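Local structure of tyrosinase (Aspergillus oryzae, 6JU8) at residues 44-49 / 116-121; 123-128 / 136-141; 220-223 / 228-231. The protein is a dinuclear copper enzyme, represented here by the portion containing the central tyrosinase domain, that probably oxidises L-tyrosine and L-dopa to L-dopaquinone using molecular oxygen. The protein carries 1 engineered substitution. One frame throughout, in Å; residues are numbered along the deposited sequence.

Contact 1: 44-49 / 116-121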
ATOM      1  N   THR A  44       6.165 -22.748   0.400  1.00 11.49           N
ATOM      2  CA  THR A  44       7.009 -22.645  -0.792  1.00 11.62           C
ATOM      3  C   THR A  44       6.307 -23.174  -2.033  1.00 12.15           C
ATOM      4  O   THR A  44       6.316 -22.548  -3.097  1.00 13.07           O
ATOM      5  CB  THR A  44       8.311 -23.422  -0.544  1.00 12.31           C
ATOM      6  OG1 THR A  44       9.032 -22.828   0.545  1.00 13.88           O
ATOM      7  CG2 THR A  44       9.251 -23.376  -1.759  1.00 14.27           C
ATOM      8  N   LEU A  45       5.654 -24.332  -1.922  1.00 12.79           N
ATOM      9  CA  LEU A  45       4.936 -24.908  -3.057  1.00 13.12           C
ATOM     10  C   LEU A  45       3.863 -23.955  -3.570  1.00 11.46           C
ATOM     11  O   LEU A  45       3.666 -23.755  -4.771  1.00 13.15           O
ATOM     12  CB  LEU A  45       4.307 -26.233  -2.609  1.00 12.59           C
ATOM     13  CG  LEU A  45       5.252 -27.433  -2.479  1.00 13.35           C
ATOM     14  CD1 LEU A  45       4.490 -28.621  -1.889  1.00 14.09           C
ATOM     15  CD2 LEU A  45       5.921 -27.745  -3.818  1.00 15.32           C
ATOM     16  N   PHE A  46       3.109 -23.353  -2.627  1.00 12.26           N
ATOM     17  CA  PHE A  46       1.990 -22.510  -3.030  1.00 11.73           C
ATOM     18  C   PHE A  46       2.534 -21.249  -3.698  1.00 11.34           C
ATOM     19  O   PHE A  46       2.091 -20.855  -4.781  1.00 11.81           O
ATOM     20  CB  PHE A  46       1.099 -22.207  -1.832  1.00 12.02           C
ATOM     21  CG  PHE A  46      -0.214 -21.510  -2.058  1.00 11.86           C
ATOM     22  CD1 PHE A  46      -0.746 -21.257  -3.310  1.00 13.87           C
ATOM     23  CD2 PHE A  46      -0.945 -21.065  -0.938  1.00 11.77           C
ATOM     24  CE1 PHE A  46      -1.970 -20.600  -3.489  1.00 12.57           C
ATOM     25  CE2 PHE A  46      -2.170 -20.444  -1.109  1.00 11.77           C
ATOM     26  CZ  PHE A  46      -2.696 -20.215  -2.372  1.00 12.45           C
ATOM     27  N   VAL A  47       3.537 -20.622  -3.082  1.00 11.56           N
ATOM     28  CA  VAL A  47       4.127 -19.414  -3.680  1.00 11.74           C
ATOM     29  C   VAL A  47       4.740 -19.695  -5.045  1.00 12.16           C
ATOM     30  O   VAL A  47       4.526 -18.959  -6.016  1.00 11.77           O
ATOM     31  CB  VAL A  47       5.203 -18.830  -2.728  1.00 12.05           C
ATOM     32  CG1 VAL A  47       6.013 -17.755  -3.416  1.00 13.65           C
ATOM     33  CG2 VAL A  47       4.542 -18.299  -1.464  1.00 13.15           C
ATOM     34  N   GLU A  48       5.515 -20.779  -5.152  1.00 11.95           N
ATOM     35  CA  GLU A  48       6.221 -21.043  -6.399  1.00 12.81           C
ATOM     36  C   GLU A  48       5.238 -21.469  -7.484  1.00 13.01           C
ATOM     37  O   GLU A  48       5.377 -21.027  -8.627  1.00 13.73           O
ATOM     38  CB  GLU A  48       7.310 -22.102  -6.211  1.00 13.65           C
ATOM     39  CG  GLU A  48       8.432 -21.672  -5.272  1.00 15.20           C
ATOM     40  CD  GLU A  48       9.456 -20.724  -5.847  1.00 16.31           C
ATOM     41  OE1 GLU A  48       9.371 -20.335  -7.022  1.00 25.30           O
ATOM     42  OE2 GLU A  48      10.391 -20.340  -5.116  1.00 17.92           O
ATOM     43  N   ALA A  49       4.258 -22.287  -7.118  1.00 11.51           N
ATOM     44  CA  ALA A  49       3.265 -22.703  -8.121  1.00 11.44           C
ATOM     45  C   ALA A  49       2.433 -21.525  -8.613  1.00 10.94           C
ATOM     46  O   ALA A  49       2.168 -21.372  -9.814  1.00 11.71           O
ATOM     47  CB  ALA A  49       2.345 -23.773  -7.567  1.00 13.00           C
ATOM     48  N   GLN A 116      -6.956 -27.250  -8.224  1.00 10.37           N
ATOM     49  CA  GLN A 116      -6.386 -28.355  -8.985  1.00 10.69           C
ATOM     50  C   GLN A 116      -5.232 -27.864  -9.846  1.00 11.08           C
ATOM     51  O   GLN A 116      -4.207 -28.529  -9.965  1.00 11.56           O
ATOM     52  CB  GLN A 116      -7.476 -28.984  -9.863  1.00 11.67           C
ATOM     53  CG  GLN A 116      -6.980 -30.197 -10.663  1.00 14.44           C
ATOM     54  CD  GLN A 116      -8.081 -30.797 -11.515  1.00 13.66           C
ATOM     55  OE1 GLN A 116      -9.240 -30.829 -11.115  1.00 14.41           O
ATOM     56  NE2 GLN A 116      -7.745 -31.258 -12.710  1.00 16.35           N
ATOM     57  N   VAL A 117      -5.415 -26.726 -10.511  1.00 11.42           N
ATOM     58  CA  VAL A 117      -4.356 -26.162 -11.355  1.00 10.66           C
ATOM     59  C   VAL A 117      -3.114 -25.872 -10.533  1.00  9.48           C
ATOM     60  O   VAL A 117      -1.977 -26.134 -10.952  1.00 11.31           O
ATOM     61  CB  VAL A 117      -4.854 -24.898 -12.079  1.00 11.51           C
ATOM     62  CG1 VAL A 117      -3.708 -24.156 -12.747  1.00 11.58           C
ATOM     63  CG2 VAL A 117      -5.931 -25.307 -13.094  1.00 11.84           C
ATOM     64  N   ILE A 118      -3.315 -25.293  -9.341  1.00 10.18           N
ATOM     65  CA  ILE A 118      -2.184 -25.060  -8.445  1.00 10.18           C
ATOM     66  C   ILE A 118      -1.456 -26.334  -8.051  1.00 10.31           C
ATOM     67  O   ILE A 118      -0.214 -26.396  -8.156  1.00 11.69           O
ATOM     68  CB  ILE A 118      -2.651 -24.277  -7.195  1.00 10.85           C
ATOM     69  CG1 ILE A 118      -3.091 -22.857  -7.566  1.00 11.41           C
ATOM     70  CG2 ILE A 118      -1.525 -24.266  -6.154  1.00 13.41           C
ATOM     71  CD1 ILE A 118      -3.885 -22.183  -6.459  1.00 11.88           C
ATOM     72  N   TYR A 119      -2.184 -27.362  -7.643  1.00 11.01           N
ATOM     73  CA  TYR A 119      -1.597 -28.648  -7.300  1.00 11.30           C
ATOM     74  C   TYR A 119      -0.791 -29.201  -8.465  1.00 12.38           C
ATOM     75  O   TYR A 119       0.323 -29.674  -8.289  1.00 13.70           O
ATOM     76  CB  TYR A 119      -2.714 -29.625  -6.924  1.00 12.38           C
ATOM     77  CG  TYR A 119      -2.282 -31.071  -6.788  1.00 12.41           C
ATOM     78  CD1 TYR A 119      -1.669 -31.533  -5.626  1.00 14.44           C
ATOM     79  CD2 TYR A 119      -2.521 -31.988  -7.824  1.00 13.49           C
ATOM     80  CE1 TYR A 119      -1.284 -32.879  -5.496  1.00 15.27           C
ATOM     81  CE2 TYR A 119      -2.142 -33.307  -7.689  1.00 14.58           C
ATOM     82  CZ  TYR A 119      -1.524 -33.746  -6.539  1.00 15.95           C
ATOM     83  OH  TYR A 119      -1.167 -35.072  -6.438  1.00 19.95           O
ATOM     84  N   GLU A 120      -1.356 -29.173  -9.674  1.00 12.35           N
ATOM     85  CA  GLU A 120      -0.598 -29.666 -10.836  1.00 12.98           C
ATOM     86  C   GLU A 120       0.691 -28.892 -11.063  1.00 13.52           C
ATOM     87  O   GLU A 120       1.726 -29.508 -11.386  1.00 13.24           O
ATOM     88  CB  GLU A 120      -1.520 -29.633 -12.073  1.00 14.45           C
ATOM     89  CG  GLU A 120      -2.594 -30.700 -11.961  1.00 15.80           C
ATOM     90  CD  GLU A 120      -3.681 -30.608 -13.017  1.00 16.97           C
ATOM     91  OE1 GLU A 120      -3.640 -29.695 -13.861  1.00 23.30           O
ATOM     92  OE2 GLU A 120      -4.592 -31.459 -12.972  1.00 16.56           O
ATOM     93  N   ALA A 121       0.662 -27.572 -10.848  1.00 12.44           N
ATOM     94  CA  ALA A 121       1.885 -26.784 -10.962  1.00 12.17           C
ATOM     95  C   ALA A 121       2.844 -27.132  -9.832  1.00 11.60           C
ATOM     96  O   ALA A 121       4.074 -27.109  -9.992  1.00 13.51           O
ATOM     97  CB  ALA A 121       1.564 -25.292 -10.976  1.00 12.75           C
TER
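Ala-49 and Ala-121 meet methyl to methyl, CB to CB at 3.8 Å, and with nothing bulkier at either position the two backbones come close: the CA atoms of Ala-49 and Ala-121 lie 5.2 Å apart. The same Ala-49 CB also rests on the backbone of the other helix, 3.7 Å from Ile-118 O, and has the CG2 branch of Ile-118 beside it. One methyl group thus covers a carbonyl and touches two side chains of the partner helix. A second patch lies to one side of the alanine pair. Phe-46 has CG anti to its backbone N (chi1 -172°), which turns the ring toward helix 103-129 so that CE1 reaches Ile-118 CD1 at 3.9 Å; the methyl approaches the ring obliquely. Ile-118 divides its work between its two branches, CG2 serving Ala-49 and the longer CG1-CD1 arm serving Phe-46.

The segments belong to helices 41-55 and 103-129; the axes of segments 44-49 and 116-121 approach to 9.1 Å and cross almost at right angles (100°). Helix 103-129 is part of the central tyrosinase domain and carries the copper ligand His-107 near its start. The side chain of Ile-118 is about 12 Å from that of His-376, a ligand of the copper that is also bound by His-332 and His-336. All four touching residues are buried and no hydrogen bond joins the two segments. Trp-145 adds to the aromatic side of the contact, its ring meeting that of Phe-46 and its side chain touching Ile-118.

Contact 2: 123-128 / 136-141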
ATOM      1  N   LEU A 123       3.293 -30.121  -8.513  1.00 14.45           N
ATOM      2  CA  LEU A 123       3.985 -31.335  -8.944  1.00 13.27           C
ATOM      3  C   LEU A 123       5.077 -31.037  -9.953  1.00 14.73           C
ATOM      4  O   LEU A 123       6.138 -31.673  -9.898  1.00 15.68           O
ATOM      5  CB  LEU A 123       2.960 -32.299  -9.543  1.00 15.72           C
ATOM      6  CG  LEU A 123       1.919 -32.869  -8.586  1.00 16.63           C
ATOM      7  CD1 LEU A 123       1.116 -33.960  -9.303  1.00 19.59           C
ATOM      8  CD2 LEU A 123       2.565 -33.389  -7.311  1.00 19.56           C
ATOM      9  N   ASP A 124       4.841 -30.148 -10.914  1.00 14.83           N
ATOM     10  CA  ASP A 124       5.872 -29.770 -11.888  1.00 16.16           C
ATOM     11  C   ASP A 124       7.042 -29.085 -11.188  1.00 15.15           C
ATOM     12  O   ASP A 124       8.209 -29.330 -11.518  1.00 16.57           O
ATOM     13  CB  ASP A 124       5.297 -28.830 -12.957  1.00 17.87           C
ATOM     14  CG  ASP A 124       4.276 -29.472 -13.864  1.00 24.89           C
ATOM     15  OD1 ASP A 124       4.528 -30.583 -14.346  1.00 30.36           O
ATOM     16  OD2 ASP A 124       3.198 -28.892 -14.120  1.00 45.13           O
ATOM     17  N   PHE A 125       6.759 -28.206 -10.225  1.00 14.15           N
ATOM     18  CA  PHE A 125       7.826 -27.558  -9.454  1.00 14.46           C
ATOM     19  C   PHE A 125       8.697 -28.594  -8.753  1.00 13.21           C
ATOM     20  O   PHE A 125       9.931 -28.494  -8.790  1.00 16.55           O
ATOM     21  CB  PHE A 125       7.228 -26.594  -8.422  1.00 15.03           C
ATOM     22  CG  PHE A 125       8.290 -25.977  -7.529  1.00 15.17           C
ATOM     23  CD1 PHE A 125       8.980 -24.851  -7.943  1.00 16.24           C
ATOM     24  CD2 PHE A 125       8.591 -26.538  -6.297  1.00 16.86           C
ATOM     25  CE1 PHE A 125       9.980 -24.313  -7.149  1.00 16.79           C
ATOM     26  CE2 PHE A 125       9.585 -25.996  -5.499  1.00 17.57           C
ATOM     27  CZ  PHE A 125      10.278 -24.882  -5.934  1.00 18.06           C
ATOM     28  N   ILE A 126       8.093 -29.584  -8.117  1.00 14.75           N
ATOM     29  CA  ILE A 126       8.852 -30.619  -7.397  1.00 15.15           C
ATOM     30  C   ILE A 126       9.684 -31.425  -8.378  1.00 14.49           C
ATOM     31  O   ILE A 126      10.864 -31.668  -8.111  1.00 17.07           O
ATOM     32  CB  ILE A 126       7.894 -31.562  -6.621  1.00 13.96           C
ATOM     33  CG1 ILE A 126       7.192 -30.824  -5.490  1.00 14.96           C
ATOM     34  CG2 ILE A 126       8.629 -32.807  -6.145  1.00 14.60           C
ATOM     35  CD1 ILE A 126       5.960 -31.492  -4.929  1.00 17.18           C
ATOM     36  N   LYS A 127       9.112 -31.811  -9.532  1.00 15.61           N
ATOM     37  CA  LYS A 127       9.875 -32.621 -10.485  1.00 17.08           C
ATOM     38  C   LYS A 127      11.080 -31.833 -10.995  1.00 17.62           C
ATOM     39  O   LYS A 127      12.120 -32.425 -11.254  1.00 25.97           O
ATOM     40  CB  LYS A 127       9.024 -33.090 -11.663  1.00 19.78           C
ATOM     41  N   GLN A 128      10.982 -30.510 -11.071  1.00 17.18           N
ATOM     42  CA  GLN A 128      11.999 -29.644 -11.636  1.00 18.99           C
ATOM     43  C   GLN A 128      13.013 -29.103 -10.636  1.00 18.91           C
ATOM     44  O   GLN A 128      14.111 -28.730 -11.063  1.00 23.35           O
ATOM     45  CB  GLN A 128      11.312 -28.467 -12.346  1.00 21.82           C
ATOM     46  CG  GLN A 128      10.622 -28.846 -13.642  1.00 23.79           C
ATOM     47  CD  GLN A 128       9.640 -27.789 -14.109  1.00 36.93           C
ATOM     48  OE1 GLN A 128       9.586 -26.637 -13.653  1.00 35.52           O
ATOM     49  NE2 GLN A 128       8.790 -28.189 -15.054  1.00 48.04           N
ATOM     50  N   ALA A 136       9.984 -37.567  -2.022  1.00 26.73           N
ATOM     51  CA  ALA A 136       8.840 -38.144  -1.307  1.00 29.35           C
ATOM     52  C   ALA A 136       8.285 -37.156  -0.286  1.00 27.77           C
ATOM     53  O   ALA A 136       7.069 -37.007  -0.173  1.00 27.34           O
ATOM     54  CB  ALA A 136       9.196 -39.466  -0.647  1.00 41.59           C
ATOM     55  N   ASP A 137       9.152 -36.482   0.464  1.00 25.77           N
ATOM     56  CA  ASP A 137       8.715 -35.488   1.435  1.00 22.78           C
ATOM     57  C   ASP A 137       7.965 -34.325   0.773  1.00 21.86           C
ATOM     58  O   ASP A 137       6.896 -33.946   1.253  1.00 22.50           O
ATOM     59  CB  ASP A 137       9.888 -34.897   2.217  1.00 26.88           C
ATOM     60  CG  ASP A 137      10.489 -35.790   3.276  1.00 33.72           C
ATOM     61  OD1 ASP A 137       9.860 -36.800   3.656  1.00 36.40           O
ATOM     62  OD2 ASP A 137      11.614 -35.465   3.736  1.00 42.37           O
ATOM     63  N   TRP A 138       8.510 -33.761  -0.308  1.00 20.29           N
ATOM     64  CA  TRP A 138       7.847 -32.654  -1.005  1.00 17.90           C
ATOM     65  C   TRP A 138       6.538 -33.090  -1.646  1.00 16.41           C
ATOM     66  O   TRP A 138       5.512 -32.393  -1.617  1.00 17.77           O
ATOM     67  CB  TRP A 138       8.795 -32.006  -2.033  1.00 18.50           C
ATOM     68  CG  TRP A 138       9.759 -31.063  -1.360  1.00 17.25           C
ATOM     69  CD1 TRP A 138      10.797 -31.436  -0.551  1.00 19.20           C
ATOM     70  CD2 TRP A 138       9.800 -29.631  -1.401  1.00 17.42           C
ATOM     71  NE1 TRP A 138      11.477 -30.330  -0.095  1.00 20.20           N
ATOM     72  CE2 TRP A 138      10.887 -29.203  -0.599  1.00 19.50           C
ATOM     73  CE3 TRP A 138       9.033 -28.649  -2.034  1.00 16.16           C
ATOM     74  CZ2 TRP A 138      11.219 -27.863  -0.416  1.00 20.09           C
ATOM     75  CZ3 TRP A 138       9.362 -27.317  -1.850  1.00 20.00           C
ATOM     76  CH2 TRP A 138      10.450 -26.922  -1.047  1.00 20.47           C
ATOM     77  N   GLU A 139       6.550 -34.288  -2.227  1.00 19.10           N
ATOM     78  CA  GLU A 139       5.337 -34.826  -2.842  1.00 19.66           C
ATOM     79  C   GLU A 139       4.253 -35.042  -1.789  1.00 18.25           C
ATOM     80  O   GLU A 139       3.091 -34.716  -2.046  1.00 20.32           O
ATOM     81  CB  GLU A 139       5.644 -36.126  -3.604  1.00 22.03           C
ATOM     82  CG  GLU A 139       6.448 -35.918  -4.889  1.00 26.31           C
ATOM     83  CD  GLU A 139       6.921 -37.231  -5.478  1.00 30.15           C
ATOM     84  OE1 GLU A 139       6.426 -38.274  -4.991  1.00 50.76           O
ATOM     85  OE2 GLU A 139       7.773 -37.251  -6.397  1.00 29.57           O
ATOM     86  N   ASN A 140       4.627 -35.585  -0.632  1.00 19.30           N
ATOM     87  CA  ASN A 140       3.706 -35.780   0.469  1.00 20.19           C
ATOM     88  C   ASN A 140       3.032 -34.470   0.864  1.00 19.02           C
ATOM     89  O   ASN A 140       1.831 -34.403   1.129  1.00 20.54           O
ATOM     90  CB  ASN A 140       4.454 -36.335   1.688  1.00 27.29           C
ATOM     91  CG  ASN A 140       3.486 -36.537   2.842  1.00 32.42           C
ATOM     92  OD1 ASN A 140       2.712 -37.499   2.818  1.00 50.01           O
ATOM     93  ND2 ASN A 140       3.516 -35.647   3.830  1.00 61.36           N
ATOM     94  N   GLU A 141       3.837 -33.400   0.928  1.00 16.13           N
ATOM     95  CA  GLU A 141       3.256 -32.101   1.298  1.00 15.88           C
ATOM     96  C   GLU A 141       2.339 -31.562   0.211  1.00 15.35           C
ATOM     97  O   GLU A 141       1.271 -31.021   0.515  1.00 17.07           O
ATOM     98  CB  GLU A 141       4.370 -31.109   1.613  1.00 18.76           C
ATOM     99  CG  GLU A 141       5.163 -31.466   2.850  1.00 21.38           C
ATOM    100  CD  GLU A 141       4.534 -31.089   4.163  1.00 25.99           C
ATOM    101  OE1 GLU A 141       3.543 -30.333   4.216  1.00 24.14           O
ATOM    102  OE2 GLU A 141       5.052 -31.547   5.199  1.00 45.10           O
TER
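Helices 123-128 and 136-141 run antiparallel (173°), their axes 10.1 Å apart, with Ile-126 opposite Trp-138 at the closest backbone point, where the CA atoms of these two residues are 6.8 Å from each other. They form the two arms of a helical hairpin within the central tyrosinase domain: the end of helix 103-129 turns back through a short connection into helix 135-144.

Ile-126 is the central side chain. Its CB points at the opposing helix, and CG1, CG2 and CD1 all take part, all three coming near Trp-138 CB. CG1 is the nearest of them to Trp-138 CB, at 4.0 Å, while CG2 lies beside the aliphatic part of Glu-139, 4.0 Å from CG of that residue. Phe-125, the residue before Ile-126, adds its ring: a chi1 of 176° sets the phenyl opposite the backbone N, from where it reaches toward the indole and CE2 comes to 3.9 Å from Trp-138 CZ3. The indole carbon is met near the plane of the phenyl ring, at its edge, so the two aromatic groups do not lie face to face over the phenyl.

Burial is uneven across the hairpin. Ile-126 and Trp-138 are buried, whereas Phe-125 and Glu-139 keep part of their surface exposed; the Glu-139 chain runs extended beyond CG, taking its carboxylate away from the apolar contact made by its methylene. Helix 41-55 lies against the same aromatic side, with Ile-41 touching Trp-138, and Pro-184 from a loop packs on both Phe-125 and Trp-138. At the heart of the interface, the Ile-126 CD1 methyl presses on the opposite backbone, 3.5 Å from Trp-138 O.

Contact 3: 220-223 / 228-231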
ATOM      1  N   THR A 220     -20.388   1.473 -13.006  1.00 14.89           N
ATOM      2  CA  THR A 220     -20.948   1.122 -11.703  1.00 16.15           C
ATOM      3  C   THR A 220     -21.802   2.280 -11.212  1.00 12.26           C
ATOM      4  O   THR A 220     -21.564   3.421 -11.593  1.00 16.01           O
ATOM      5  CB  THR A 220     -19.825   0.902 -10.667  0.68 18.82           C
ATOM      6  OG1 THR A 220     -20.353   0.472  -9.408  0.68 26.64           O
ATOM      7  CG2 THR A 220     -19.093   2.205 -10.382  0.68 22.77           C
ATOM      8  N   GLU A 221     -22.786   2.022 -10.376  1.00 13.28           N
ATOM      9  CA  GLU A 221     -23.586   3.094  -9.797  1.00 11.88           C
ATOM     10  C   GLU A 221     -23.138   3.362  -8.359  1.00 12.09           C
ATOM     11  O   GLU A 221     -22.970   2.439  -7.553  1.00 14.52           O
ATOM     12  CB  GLU A 221     -25.064   2.721  -9.813  1.00 13.77           C
ATOM     13  CG  GLU A 221     -25.659   2.436 -11.176  1.00 15.29           C
ATOM     14  CD  GLU A 221     -25.742   3.668 -12.049  1.00 13.28           C
ATOM     15  OE1 GLU A 221     -26.392   4.657 -11.660  1.00 14.62           O
ATOM     16  OE2 GLU A 221     -25.118   3.640 -13.125  1.00 16.77           O
ATOM     17  N   GLU A 222     -22.966   4.641  -8.055  1.00 11.81           N
ATOM     18  CA  GLU A 222     -22.668   5.116  -6.711  1.00 12.47           C
ATOM     19  C   GLU A 222     -23.625   6.254  -6.391  1.00 14.65           C
ATOM     20  O   GLU A 222     -23.684   7.216  -7.176  1.00 14.81           O
ATOM     21  CB  GLU A 222     -21.211   5.585  -6.570  1.00 12.06           C
ATOM     22  CG  GLU A 222     -20.207   4.506  -6.919  1.00 14.35           C
ATOM     23  CD  GLU A 222     -18.770   4.912  -6.781  1.00 13.98           C
ATOM     24  OE1 GLU A 222     -18.453   6.079  -6.450  1.00 15.96           O
ATOM     25  OE2 GLU A 222     -17.876   4.042  -6.954  1.00 13.44           O
ATOM     26  N   HIS A 223     -24.390   6.156  -5.312  1.00 17.10           N
ATOM     27  CA  HIS A 223     -25.349   7.186  -4.933  1.00 20.56           C
ATOM     28  C   HIS A 223     -26.232   7.534  -6.130  1.00 19.72           C
ATOM     29  O   HIS A 223     -26.584   8.683  -6.350  1.00 26.28           O
ATOM     30  CB  HIS A 223     -24.683   8.397  -4.297  1.00 24.84           C
ATOM     31  CG  HIS A 223     -23.468   9.013  -4.904  1.00 28.01           C
ATOM     32  ND1 HIS A 223     -23.531   9.912  -5.951  1.00 34.43           N
ATOM     33  CD2 HIS A 223     -22.152   8.909  -4.611  1.00 26.40           C
ATOM     34  CE1 HIS A 223     -22.328  10.318  -6.290  1.00 36.15           C
ATOM     35  NE2 HIS A 223     -21.457   9.720  -5.483  1.00 35.06           N
ATOM     36  N   ASP A 228     -17.488   5.217 -14.482  1.00 12.52           N
ATOM     37  CA  ASP A 228     -16.695   4.236 -15.200  1.00 12.13           C
ATOM     38  C   ASP A 228     -15.404   3.955 -14.443  1.00 12.15           C
ATOM     39  O   ASP A 228     -14.426   4.714 -14.448  1.00 15.58           O
ATOM     40  CB  ASP A 228     -16.435   4.739 -16.620  1.00 15.11           C
ATOM     41  CG  ASP A 228     -17.714   4.914 -17.420  1.00 18.68           C
ATOM     42  OD1 ASP A 228     -18.506   3.954 -17.449  1.00 23.32           O
ATOM     43  OD2 ASP A 228     -17.951   5.995 -17.989  1.00 34.52           O
ATOM     44  N   LEU A 229     -15.417   2.859 -13.680  1.00 10.23           N
ATOM     45  CA  LEU A 229     -14.227   2.521 -12.869  1.00 10.71           C
ATOM     46  C   LEU A 229     -13.083   2.220 -13.805  1.00  9.94           C
ATOM     47  O   LEU A 229     -13.255   1.375 -14.694  1.00 10.56           O
ATOM     48  CB  LEU A 229     -14.558   1.279 -12.025  0.71 10.86           C
ATOM     49  CG  LEU A 229     -15.731   1.424 -11.040  0.71 10.81           C
ATOM     50  CD1 LEU A 229     -15.937   0.138 -10.254  0.71 12.95           C
ATOM     51  CD2 LEU A 229     -15.438   2.596 -10.119  0.71 17.02           C
ATOM     52  N   PRO A 230     -11.954   2.911 -13.657  1.00  9.55           N
ATOM     53  CA  PRO A 230     -10.900   2.860 -14.687  1.00 10.11           C
ATOM     54  C   PRO A 230      -9.963   1.664 -14.647  1.00 10.43           C
ATOM     55  O   PRO A 230      -8.734   1.801 -14.683  1.00 11.98           O
ATOM     56  CB  PRO A 230     -10.110   4.148 -14.424  1.00 11.32           C
ATOM     57  CG  PRO A 230     -10.229   4.356 -12.929  1.00 12.07           C
ATOM     58  CD  PRO A 230     -11.643   3.911 -12.612  1.00 11.34           C
ATOM     59  N   PHE A 231     -10.529   0.457 -14.635  1.00 10.36           N
ATOM     60  CA  PHE A 231      -9.743  -0.777 -14.583  1.00  9.26           C
ATOM     61  C   PHE A 231      -8.919  -0.946 -15.851  1.00 11.13           C
ATOM     62  O   PHE A 231      -7.919  -1.669 -15.785  1.00 11.43           O
ATOM     63  CB  PHE A 231     -10.654  -1.971 -14.333  1.00 10.12           C
ATOM     64  CG  PHE A 231     -11.274  -1.923 -12.960  1.00  9.48           C
ATOM     65  CD1 PHE A 231     -10.506  -1.924 -11.807  1.00 10.11           C
ATOM     66  CD2 PHE A 231     -12.655  -1.873 -12.813  1.00 10.47           C
ATOM     67  CE1 PHE A 231     -11.078  -1.904 -10.558  1.00 10.04           C
ATOM     68  CE2 PHE A 231     -13.237  -1.900 -11.559  1.00 10.61           C
ATOM     69  CZ  PHE A 231     -12.459  -1.948 -10.413  1.00 10.42           C
TER
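Thr-220 and Leu-229 make the close part of this contact, the methyl of the threonine sitting against the branched end of the leucine. Thr-220 CG2 is 3.5 Å from Leu-229 CG and 3.7 Å from Leu-229 CD2, and Thr-220 CB is 4.0 Å from Leu-229 CD1. The methyl reaches this place because it lies between the backbone N and the carbonyl carbon of its own residue. Both residues were deposited in two conformers, so the shortest of these distances deserves little weight, although the pairing itself is clear.

The setting is a beta hairpin of strands 218-222 and 225-229. Backbone hydrogen bonds pair Thr-220 with Phe-227 and Leu-229 with Gln-218, so Thr-220 and Leu-229 are diagonal neighbours and no hydrogen bond joins the two segments directly. Next along the chain, Pro-230 is the centre of an inverse gamma turn, closed by a weak bond from Phe-231 N to Leu-229 O.

Glu-222 touches far more loosely, OE2 lying 4.2 Å from Leu-229 CD2. Its carboxylate is instead hydrogen-bonded to a loop, OE1 with Ser-345 OG and OE2 with Phe-344 N, and Phe-344 in turn packs on Leu-229. Glu-221 and Asp-228 are exposed to solvent: Asp-228, whose CB points away from the first strand, forms a salt bridge with Lys-219, and Glu-221 OE2 hydrogen-bonds with Ser-226 OG.

The close part of the contact is therefore carbon-to-carbon van der Waals packing, with no hydrogen bond between the segments, and the buried carboxylate of Glu-222 is satisfied by its loop partners, which ties the hairpin to the loop at Phe-344 and Ser-345.

Overall arrangement
Contacts 1, 2 and 3 follow one another in series along the chain. The first two form one helical assembly: both use helix 103-129, their centres are 10 Å apart, and helix 41-55 touches both arms of the hairpin, for example through Leu-45 CD2, 3.7 Å from both Trp-138 CE3 and Ile-126 CG1. Contact 3, in a two-stranded hairpin, lies on the opposite side of the chain's centre, with its centre 34 Å from that of contact 1 and 44 Å from that of contact 2. The side chain of Leu-229 is about 11 Å from that of the copper ligand His-336, whereas contact 2 lies away from the copper ligands.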